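Local coordinates for exosome subunit (Archaeoglobus fulgidus, PDB 2OGK), which is of unknown function and belongs to an archaeal family that resembles RNA-binding proteins in structure but is thought unlikely to bind RNA, at residues 3-16 with 116-128. Sequence-based numbering, arbitrary orientation.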
loop_
_atom_site.group_PDB
_atom_site.type_symbol
_atom_site.label_atom_id
_atom_site.label_comp_id
_atom_site.label_asym_id
_atom_site.label_seq_id
_atom_site.Cartn_x
_atom_site.Cartn_y
_atom_site.Cartn_z
ATOM N N LYS D 3 15.343 4.337 17.956
ATOM C CA LYS D 3 14.268 5.071 18.701
ATOM C C LYS D 3 13.239 5.750 17.789
ATOM O O LYS D 3 13.554 6.237 16.704
ATOM C CB LYS D 3 14.886 6.116 19.646
ATOM C CG LYS D 3 13.880 6.909 20.495
ATOM C CD LYS D 3 13.664 6.329 21.908
ATOM C CE LYS D 3 12.687 5.142 21.967
ATOM N NZ LYS D 3 13.264 3.819 21.569
ATOM N N GLY D 4 12.001 5.778 18.267
ATOM C CA GLY D 4 10.895 6.370 17.541
ATOM C C GLY D 4 9.667 5.620 18.020
ATOM O O GLY D 4 9.748 4.845 18.982
ATOM N N LYS D 5 8.527 5.846 17.377
ATOM C CA LYS D 5 7.321 5.130 17.771
ATOM C C LYS D 5 6.466 4.743 16.566
ATOM O O LYS D 5 6.697 5.208 15.435
ATOM C CB LYS D 5 6.489 5.965 18.752
ATOM C CG LYS D 5 5.794 7.181 18.153
ATOM C CD LYS D 5 4.628 7.611 19.038
ATOM C CE LYS D 5 3.658 8.556 18.321
ATOM N NZ LYS D 5 2.440 8.844 19.160
ATOM N N ILE D 6 5.492 3.871 16.827
ATOM C CA ILE D 6 4.558 3.408 15.811
ATOM C C ILE D 6 3.284 4.230 15.983
ATOM O O ILE D 6 2.400 3.852 16.742
ATOM C CB ILE D 6 4.201 1.917 16.006
ATOM C CG1 ILE D 6 5.465 1.081 16.175
ATOM C CG2 ILE D 6 3.426 1.416 14.815
ATOM C CD1 ILE D 6 5.189 -0.390 16.381
ATOM N N GLU D 7 3.191 5.361 15.295
ATOM C CA GLU D 7 2.010 6.213 15.402
ATOM C C GLU D 7 0.707 5.391 15.416
ATOM O O GLU D 7 -0.163 5.624 16.258
ATOM C CB GLU D 7 1.983 7.204 14.250
ATOM C CG GLU D 7 1.193 8.445 14.525
ATOM C CD GLU D 7 0.994 9.286 13.269
ATOM O OE1 GLU D 7 1.987 9.547 12.544
ATOM O OE2 GLU D 7 -0.163 9.691 13.010
ATOM N N TRP D 8 0.567 4.440 14.489
ATOM C CA TRP D 8 -0.626 3.581 14.431
ATOM C C TRP D 8 -0.388 2.225 13.780
ATOM O O TRP D 8 0.722 1.912 13.354
ATOM C CB TRP D 8 -1.787 4.267 13.696
ATOM C CG TRP D 8 -1.449 4.848 12.360
ATOM C CD1 TRP D 8 -1.312 6.166 12.065
ATOM C CD2 TRP D 8 -1.240 4.138 11.131
ATOM N NE1 TRP D 8 -1.037 6.336 10.728
ATOM C CE2 TRP D 8 -0.984 5.107 10.128
ATOM C CE3 TRP D 8 -1.240 2.778 10.776
ATOM C CZ2 TRP D 8 -0.733 4.763 8.789
ATOM C CZ3 TRP D 8 -0.988 2.436 9.443
ATOM C CH2 TRP D 8 -0.737 3.431 8.470
ATOM N N VAL D 9 -1.456 1.434 13.706
ATOM C CA VAL D 9 -1.424 0.100 13.109
ATOM C C VAL D 9 -2.761 -0.248 12.468
ATOM O O VAL D 9 -3.794 -0.249 13.130
ATOM C CB VAL D 9 -1.104 -1.003 14.155
ATOM C CG1 VAL D 9 -1.463 -2.378 13.587
ATOM C CG2 VAL D 9 0.371 -0.961 14.527
ATOM N N ARG D 10 -2.725 -0.560 11.179
ATOM C CA ARG D 10 -3.932 -0.923 10.446
ATOM C C ARG D 10 -3.875 -2.361 9.917
ATOM O O ARG D 10 -2.921 -2.762 9.254
ATOM C CB ARG D 10 -4.161 0.084 9.316
ATOM C CG ARG D 10 -4.368 1.484 9.858
ATOM C CD ARG D 10 -4.453 2.531 8.774
ATOM N NE ARG D 10 -4.445 3.872 9.351
ATOM C CZ ARG D 10 -4.298 5.000 8.657
ATOM N NH1 ARG D 10 -4.143 4.964 7.335
ATOM N NH2 ARG D 10 -4.298 6.170 9.292
ATOM N N VAL D 11 -4.902 -3.135 10.263
ATOM C CA VAL D 11 -5.024 -4.538 9.857
ATOM C C VAL D 11 -6.285 -4.694 9.016
ATOM O O VAL D 11 -7.392 -4.500 9.507
ATOM C CB VAL D 11 -5.128 -5.481 11.082
ATOM C CG1 VAL D 11 -5.433 -6.887 10.627
ATOM C CG2 VAL D 11 -3.827 -5.463 11.875
ATOM N N SER D 12 -6.114 -5.056 7.752
ATOM C CA SER D 12 -7.256 -5.200 6.872
ATOM C C SER D 12 -7.267 -6.434 5.987
ATOM O O SER D 12 -6.240 -7.056 5.722
ATOM C CB SER D 12 -7.375 -3.956 6.007
ATOM O OG SER D 12 -6.102 -3.616 5.497
ATOM N N ALA D 13 -8.473 -6.764 5.538
ATOM C CA ALA D 13 -8.730 -7.901 4.667
ATOM C C ALA D 13 -9.986 -7.589 3.860
ATOM O O ALA D 13 -10.711 -6.638 4.160
ATOM C CB ALA D 13 -8.935 -9.161 5.493
ATOM N N VAL D 14 -10.227 -8.383 2.825
ATOM C CA VAL D 14 -11.398 -8.203 1.982
ATOM C C VAL D 14 -12.276 -9.449 2.044
ATOM O O VAL D 14 -11.785 -10.570 2.234
ATOM C CB VAL D 14 -10.998 -7.920 0.520
ATOM C CG1 VAL D 14 -12.191 -8.081 -0.396
ATOM C CG2 VAL D 14 -10.471 -6.512 0.407
ATOM N N VAL D 15 -13.580 -9.236 1.901
ATOM C CA VAL D 15 -14.549 -10.319 1.935
ATOM C C VAL D 15 -15.247 -10.386 0.586
ATOM O O VAL D 15 -15.900 -9.431 0.158
ATOM C CB VAL D 15 -15.605 -10.099 3.038
ATOM C CG1 VAL D 15 -16.372 -11.376 3.275
ATOM C CG2 VAL D 15 -14.932 -9.651 4.321
ATOM N N HIS D 16 -15.091 -11.524 -0.079
ATOM C CA HIS D 16 -15.699 -11.741 -1.383
ATOM C C HIS D 16 -17.114 -12.321 -1.253
ATOM O O HIS D 16 -17.475 -12.882 -0.214
ATOM C CB HIS D 16 -14.812 -12.674 -2.211
ATOM C CG HIS D 16 -13.405 -12.188 -2.361
ATOM N ND1 HIS D 16 -13.094 -10.980 -2.949
ATOM C CD2 HIS D 16 -12.226 -12.740 -1.992
ATOM C CE1 HIS D 16 -11.784 -10.810 -2.934
ATOM N NE2 HIS D 16 -11.234 -11.863 -2.359
ATOM N N GLY D 116 -2.329 -13.196 -3.514
ATOM C CA GLY D 116 -3.172 -12.093 -3.927
ATOM C C GLY D 116 -4.255 -11.623 -2.974
ATOM O O GLY D 116 -4.750 -10.503 -3.121
ATOM N N ASP D 117 -4.654 -12.451 -2.018
ATOM C CA ASP D 117 -5.682 -12.024 -1.079
ATOM C C ASP D 117 -5.215 -12.353 0.333
ATOM O O ASP D 117 -5.511 -13.426 0.881
ATOM C CB ASP D 117 -7.023 -12.700 -1.397
ATOM C CG ASP D 117 -8.115 -12.362 -0.385
ATOM O OD1 ASP D 117 -8.425 -11.168 -0.184
ATOM O OD2 ASP D 117 -8.674 -13.307 0.210
ATOM N N PRO D 118 -4.444 -11.431 0.933
ATOM C CA PRO D 118 -3.922 -11.612 2.284
ATOM C C PRO D 118 -4.561 -10.640 3.263
ATOM O O PRO D 118 -5.519 -9.931 2.932
ATOM C CB PRO D 118 -2.454 -11.301 2.094
ATOM C CG PRO D 118 -2.555 -10.064 1.233
ATOM C CD PRO D 118 -3.656 -10.404 0.224
ATOM N N ILE D 119 -4.004 -10.631 4.473
ATOM C CA ILE D 119 -4.430 -9.733 5.539
ATOM C C ILE D 119 -3.299 -8.708 5.631
ATOM O O ILE D 119 -2.180 -9.032 6.039
ATOM C CB ILE D 119 -4.595 -10.483 6.893
ATOM C CG1 ILE D 119 -5.784 -11.459 6.797
ATOM C CG2 ILE D 119 -4.805 -9.478 8.033
ATOM C CD1 ILE D 119 -6.015 -12.331 8.032
ATOM N N ALA D 120 -3.594 -7.483 5.213
ATOM C CA ALA D 120 -2.617 -6.410 5.218
ATOM C C ALA D 120 -2.438 -5.782 6.592
ATOM O O ALA D 120 -3.402 -5.409 7.256
ATOM C CB ALA D 120 -3.020 -5.343 4.212
ATOM N N VAL D 121 -1.183 -5.654 6.999
ATOM C CA VAL D 121 -0.843 -5.066 8.282
ATOM C C VAL D 121 0.144 -3.919 8.103
ATOM O O VAL D 121 1.339 -4.160 7.979
ATOM C CB VAL D 121 -0.190 -6.116 9.212
ATOM C CG1 VAL D 121 0.124 -5.499 10.573
ATOM C CG2 VAL D 121 -1.108 -7.321 9.363
ATOM N N LYS D 122 -0.344 -2.680 8.066
ATOM C CA LYS D 122 0.558 -1.535 7.952
ATOM C C LYS D 122 0.850 -1.037 9.361
ATOM O O LYS D 122 0.084 -1.274 10.290
ATOM C CB LYS D 122 -0.038 -0.360 7.154
ATOM C CG LYS D 122 -1.372 -0.571 6.508
ATOM C CD LYS D 122 -1.276 -1.417 5.262
ATOM C CE LYS D 122 -2.674 -1.889 4.839
ATOM N NZ LYS D 122 -3.427 -2.686 5.907
ATOM N N LEU D 123 1.973 -0.354 9.516
ATOM C CA LEU D 123 2.359 0.202 10.802
ATOM C C LEU D 123 3.107 1.477 10.509
ATOM O O LEU D 123 4.161 1.429 9.877
ATOM C CB LEU D 123 3.295 -0.736 11.561
ATOM C CG LEU D 123 2.881 -2.184 11.754
ATOM C CD1 LEU D 123 3.359 -3.028 10.573
ATOM C CD2 LEU D 123 3.497 -2.686 13.029
ATOM N N ARG D 124 2.584 2.621 10.939
ATOM C CA ARG D 124 3.329 3.834 10.668
ATOM C C ARG D 124 4.415 4.007 11.718
ATOM O O ARG D 124 4.170 3.892 12.918
ATOM C CB ARG D 124 2.441 5.074 10.640
ATOM C CG ARG D 124 3.093 6.156 9.808
ATOM C CD ARG D 124 2.432 7.517 9.906
ATOM N NE ARG D 124 2.943 8.396 8.853
ATOM C CZ ARG D 124 4.231 8.697 8.673
ATOM N NH1 ARG D 124 5.161 8.201 9.483
ATOM N NH2 ARG D 124 4.601 9.467 7.654
ATOM N N LEU D 125 5.631 4.250 11.252
ATOM C CA LEU D 125 6.754 4.444 12.144
ATOM C C LEU D 125 7.116 5.909 12.004
ATOM O O LEU D 125 7.145 6.440 10.891
ATOM C CB LEU D 125 7.938 3.581 11.721
ATOM C CG LEU D 125 7.698 2.096 11.450
ATOM C CD1 LEU D 125 8.947 1.505 10.846
ATOM C CD2 LEU D 125 7.338 1.377 12.718
ATOM N N VAL D 126 7.377 6.565 13.130
ATOM C CA VAL D 126 7.729 7.979 13.113
ATOM C C VAL D 126 9.031 8.179 13.887
ATOM O O VAL D 126 9.241 7.577 14.952
ATOM C CB VAL D 126 6.583 8.834 13.724
ATOM C CG1 VAL D 126 5.261 8.486 13.045
ATOM C CG2 VAL D 126 6.477 8.586 15.215
ATOM N N THR D 127 9.912 9.010 13.339
ATOM C CA THR D 127 11.193 9.264 13.978
ATOM C C THR D 127 11.575 10.744 13.902
ATOM O O THR D 127 10.977 11.503 13.146
ATOM C CB THR D 127 12.347 8.403 13.318
ATOM O OG1 THR D 127 12.562 8.807 11.957
ATOM C CG2 THR D 127 12.011 6.925 13.348
ATOM N N TYR D 128 12.547 11.149 14.720
ATOM C CA TYR D 128 13.053 12.509 14.666
ATOM C C TYR D 128 14.575 12.465 14.535
ATOM O O TYR D 128 15.278 11.993 15.425
ATOM C CB TYR D 128 12.703 13.325 15.906
ATOM C CG TYR D 128 12.925 14.803 15.666
ATOM C CD1 TYR D 128 11.873 15.621 15.267
ATOM C CD2 TYR D 128 14.213 15.355 15.727
ATOM C CE1 TYR D 128 12.085 16.944 14.924
ATOM C CE2 TYR D 128 14.447 16.685 15.380
ATOM C CZ TYR D 128 13.373 17.483 14.972
ATOM O OH TYR D 128 13.584 18.795 14.576
#
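A chi1 of 50° sets Trp8 CG between the backbone N and the carbonyl carbon, and lays the indole over Arg124 CB, a CH-pi contact 3.7 Å from the centroid of its five-membered ring. Arg124 CG is turned away from its backbone N (chi1 -156°), taking the extended chain past Trp8 NE1 and on toward Glu7. Lys122 CB meets the ring edge, and Arg10 NE covers the opposite face while pairing with Glu57. A broad, flat indole suits this place between long, partly aliphatic chains. Glu7 OE1 lies 3.4 Å from Arg124 CD, and its link to NE at 4.0 Å is a long salt bridge, with no N-H pointing at the oxygen. The Lys122 chain, bent at chi2 and chi4, crosses to strand 5-15, where NZ donates to Ser12 OG at 2.9 Å.

The backbones form an antiparallel ladder, with Arg10 and Ser12 in hydrogen-bonded pairs with Lys122 and Ala120. Between Lys5–Val126 and Val9–Leu123, strand 5-15 carries one extra residue, a beta bulge. On the face opposite Trp8, Arg10 and Lys122, branched Val9, Val11, Leu123 and Val121 fill the core. Helix 61-75 covers Ile6, Val9 and Leu123, helix 132-142 covers Leu125, and strands 50-58 and 95-101 flank the pair within the five-stranded antiparallel sheet.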